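Local coordinates for protein putative enoyl-CoA hydratase/isomerase (Mycobacterium abscessus, PDB 4MI2) that probably catalyses the isomerisation of an acyl-CoA intermediate of phenylacetate breakdown, as a member of the enoyl-CoA hydratase/isomerase (crotonase) family, at residues Arg54-Ser59 with Ile103-Val108. Residues are numbered along the deposited sequence; the frame is centred on the assembly and turned at random.
Sequences RAVVMS and IKVPVV
Arg54 meets the loop before the second strand through its backbone: its O lies 3.5 Å from Val105 CB and touches Pro106 CD, while the guanidinium group turns off to Thr211, Gly209 and Phe264. At Ala55 the approach comes from Val105, whose CG2, set between its own backbone N and carbonyl carbon, packs 3.6 Å from Ala55 N. Parallel pairing starts with Val56, in register with Val107. Its N donates to Pro106 O (2.9 Å). Its O accepts from Val108 N, a donor tilted 25° from the carbonyl plane, so both backbone polar atoms of this one residue are used by segment 103-108, N by the loop residue Pro106 and O by the strand residue Val108. The Val56 side chain faces the same side of the sheet as Val107, its CB 4.1 Å from Val107 CG2. With chi1 at 177°, Val56 CG2 stands anti to the carbonyl carbon and reaches back to Ile103, where it meets Ile103 CG2 at 3.9 Å, the two side chains crossing nearly at right angles. Val57 points to the other face, as does Val108, and its CA makes a CA-H...O contact with Val108 O. That same oxygen takes the last bond, from Met58 N at 2.8 Å, in the carbonyl plane with 163° at the hydrogen; the bent Met58 chain brings CE only loosely near Val107 CG1. The alternation of donors and acceptors is that of neighbouring parallel strands, here joined through a largely helical connection containing helix 87-102. Strand 55-60 lies between 18-23 and 107-111 in the mixed sheet of the crotonase fold, and helix 195-207 covers the Val57 face, while Val105, Pro106 and Val107 pack on helix 211-223.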
ATOM      1  N   ARG B  54     -15.048 -20.447  15.334  1.00 20.57           N
ATOM      2  CA  ARG B  54     -15.065 -18.990  15.551  1.00 20.46           C
ATOM      3  C   ARG B  54     -13.677 -18.345  15.350  1.00 20.05           C
ATOM      4  O   ARG B  54     -13.539 -17.116  15.308  1.00 19.80           O
ATOM      5  CB  ARG B  54     -15.682 -18.640  16.928  1.00 20.72           C
ATOM      6  CG  ARG B  54     -16.841 -19.558  17.340  1.00 21.14           C
ATOM      7  CD  ARG B  54     -17.988 -18.997  18.193  1.00 21.43           C
ATOM      8  NE  ARG B  54     -17.831 -17.669  18.792  1.00 21.51           N
ATOM      9  CZ  ARG B  54     -18.090 -17.350  20.068  1.00 21.82           C
ATOM     10  NH1 ARG B  54     -18.477 -18.267  20.952  1.00 22.15           N
ATOM     11  NH2 ARG B  54     -17.942 -16.091  20.479  1.00 21.73           N
ATOM     12  N   ALA B  55     -12.657 -19.185  15.217  1.00 19.90           N
ATOM     13  CA  ALA B  55     -11.307 -18.738  14.858  1.00 19.64           C
ATOM     14  C   ALA B  55     -10.485 -19.942  14.437  1.00 19.43           C
ATOM     15  O   ALA B  55     -10.810 -21.078  14.786  1.00 19.43           O
ATOM     16  CB  ALA B  55     -10.629 -18.016  16.020  1.00 19.62           C
ATOM     17  N   VAL B  56      -9.415 -19.673  13.695  1.00 19.23           N
ATOM     18  CA  VAL B  56      -8.526 -20.704  13.188  1.00 19.18           C
ATOM     19  C   VAL B  56      -7.094 -20.368  13.595  1.00 19.36           C
ATOM     20  O   VAL B  56      -6.680 -19.204  13.561  1.00 19.05           O
ATOM     21  CB  VAL B  56      -8.613 -20.807  11.656  1.00 18.98           C
ATOM     22  CG1 VAL B  56      -7.622 -21.825  11.109  1.00 18.93           C
ATOM     23  CG2 VAL B  56     -10.026 -21.162  11.240  1.00 19.23           C
ATOM     24  N   VAL B  57      -6.349 -21.391  13.999  1.00 19.71           N
ATOM     25  CA  VAL B  57      -4.932 -21.230  14.259  1.00 19.94           C
ATOM     26  C   VAL B  57      -4.156 -22.261  13.439  1.00 20.21           C
ATOM     27  O   VAL B  57      -4.437 -23.465  13.469  1.00 20.42           O
ATOM     28  CB  VAL B  57      -4.577 -21.256  15.768  1.00 20.28           C
ATOM     29  CG1 VAL B  57      -5.158 -22.469  16.474  1.00 20.53           C
ATOM     30  CG2 VAL B  57      -3.065 -21.176  15.974  1.00 20.29           C
ATOM     31  N   MET B  58      -3.197 -21.747  12.684  1.00 20.27           N
ATOM     32  CA  MET B  58      -2.346 -22.540  11.822  1.00 20.55           C
ATOM     33  C   MET B  58      -0.956 -22.577  12.475  1.00 20.07           C
ATOM     34  O   MET B  58      -0.410 -21.535  12.836  1.00 19.59           O
ATOM     35  CB  MET B  58      -2.316 -21.874  10.440  1.00 21.08           C
ATOM     36  CG  MET B  58      -2.153 -22.793   9.244  1.00 21.98           C
ATOM     37  SD  MET B  58      -2.997 -22.169   7.755  1.00 22.72           S
ATOM     38  CE  MET B  58      -2.390 -20.475   7.663  1.00 22.51           C
ATOM     39  N   SER B  59      -0.413 -23.781  12.663  1.00 19.94           N
ATOM     40  CA  SER B  59       0.915 -23.956  13.241  1.00 20.00           C
ATOM     41  C   SER B  59       1.632 -25.140  12.607  1.00 19.95           C
ATOM     42  O   SER B  59       1.095 -25.782  11.706  1.00 19.53           O
ATOM     43  CB  SER B  59       0.818 -24.130  14.767  1.00 20.34           C
ATOM     44  OG  SER B  59       0.054 -25.270  15.104  1.00 20.41           O
ATOM     45  N   ILE B 103     -12.339 -18.918   4.435  1.00 18.58           N
ATOM     46  CA  ILE B 103     -12.612 -18.903   5.874  1.00 18.67           C
ATOM     47  C   ILE B 103     -13.075 -17.503   6.281  1.00 18.98           C
ATOM     48  O   ILE B 103     -12.348 -16.528   6.110  1.00 18.79           O
ATOM     49  CB  ILE B 103     -11.381 -19.340   6.705  1.00 18.31           C
ATOM     50  CG1 ILE B 103     -10.943 -20.746   6.291  1.00 18.30           C
ATOM     51  CG2 ILE B 103     -11.694 -19.310   8.203  1.00 18.40           C
ATOM     52  CD1 ILE B 103      -9.771 -21.304   7.080  1.00 18.20           C
ATOM     53  N   LYS B 104     -14.287 -17.402   6.817  1.00 19.60           N
ATOM     54  CA  LYS B 104     -14.854 -16.092   7.149  1.00 20.02           C
ATOM     55  C   LYS B 104     -14.360 -15.539   8.489  1.00 19.61           C
ATOM     56  O   LYS B 104     -14.324 -14.326   8.681  1.00 19.62           O
ATOM     57  CB  LYS B 104     -16.378 -16.164   7.159  1.00 20.92           C
ATOM     58  CG  LYS B 104     -16.993 -16.575   5.829  1.00 21.76           C
ATOM     59  CD  LYS B 104     -18.519 -16.621   5.937  1.00 22.86           C
ATOM     60  CE  LYS B 104     -19.125 -17.813   5.195  1.00 23.68           C
ATOM     61  NZ  LYS B 104     -19.183 -17.573   3.727  1.00 23.98           N
ATOM     62  N   VAL B 105     -13.985 -16.429   9.405  1.00 19.18           N
ATOM     63  CA  VAL B 105     -13.590 -16.036  10.759  1.00 18.97           C
ATOM     64  C   VAL B 105     -12.096 -15.712  10.782  1.00 18.56           C
ATOM     65  O   VAL B 105     -11.407 -15.917   9.778  1.00 18.30           O
ATOM     66  CB  VAL B 105     -13.982 -17.116  11.801  1.00 19.11           C
ATOM     67  CG1 VAL B 105     -15.435 -17.532  11.582  1.00 19.42           C
ATOM     68  CG2 VAL B 105     -13.070 -18.331  11.742  1.00 18.92           C
ATOM     69  N   PRO B 106     -11.596 -15.166  11.907  1.00 18.35           N
ATOM     70  CA  PRO B 106     -10.192 -14.783  11.957  1.00 17.98           C
ATOM     71  C   PRO B 106      -9.235 -15.969  11.903  1.00 17.62           C
ATOM     72  O   PRO B 106      -9.498 -16.992  12.510  1.00 17.55           O
ATOM     73  CB  PRO B 106     -10.077 -14.051  13.298  1.00 18.30           C
ATOM     74  CG  PRO B 106     -11.461 -13.551  13.579  1.00 18.54           C
ATOM     75  CD  PRO B 106     -12.342 -14.651  13.070  1.00 18.62           C
ATOM     76  N   VAL B 107      -8.134 -15.814  11.169  1.00 17.32           N
ATOM     77  CA  VAL B 107      -7.129 -16.872  11.011  1.00 17.10           C
ATOM     78  C   VAL B 107      -5.808 -16.340  11.520  1.00 16.92           C
ATOM     79  O   VAL B 107      -5.359 -15.288  11.076  1.00 16.87           O
ATOM     80  CB  VAL B 107      -6.954 -17.282   9.534  1.00 16.97           C
ATOM     81  CG1 VAL B 107      -5.886 -18.363   9.391  1.00 16.95           C
ATOM     82  CG2 VAL B 107      -8.272 -17.760   8.956  1.00 17.07           C
ATOM     83  N   VAL B 108      -5.209 -17.070  12.457  1.00 17.05           N
ATOM     84  CA  VAL B 108      -3.943 -16.717  13.078  1.00 17.01           C
ATOM     85  C   VAL B 108      -2.937 -17.775  12.672  1.00 16.99           C
ATOM     86  O   VAL B 108      -3.294 -18.949  12.568  1.00 16.95           O
ATOM     87  CB  VAL B 108      -4.068 -16.724  14.613  1.00 17.34           C
ATOM     88  CG1 VAL B 108      -2.797 -16.195  15.273  1.00 17.45           C
ATOM     89  CG2 VAL B 108      -5.280 -15.915  15.054  1.00 17.52           C
TER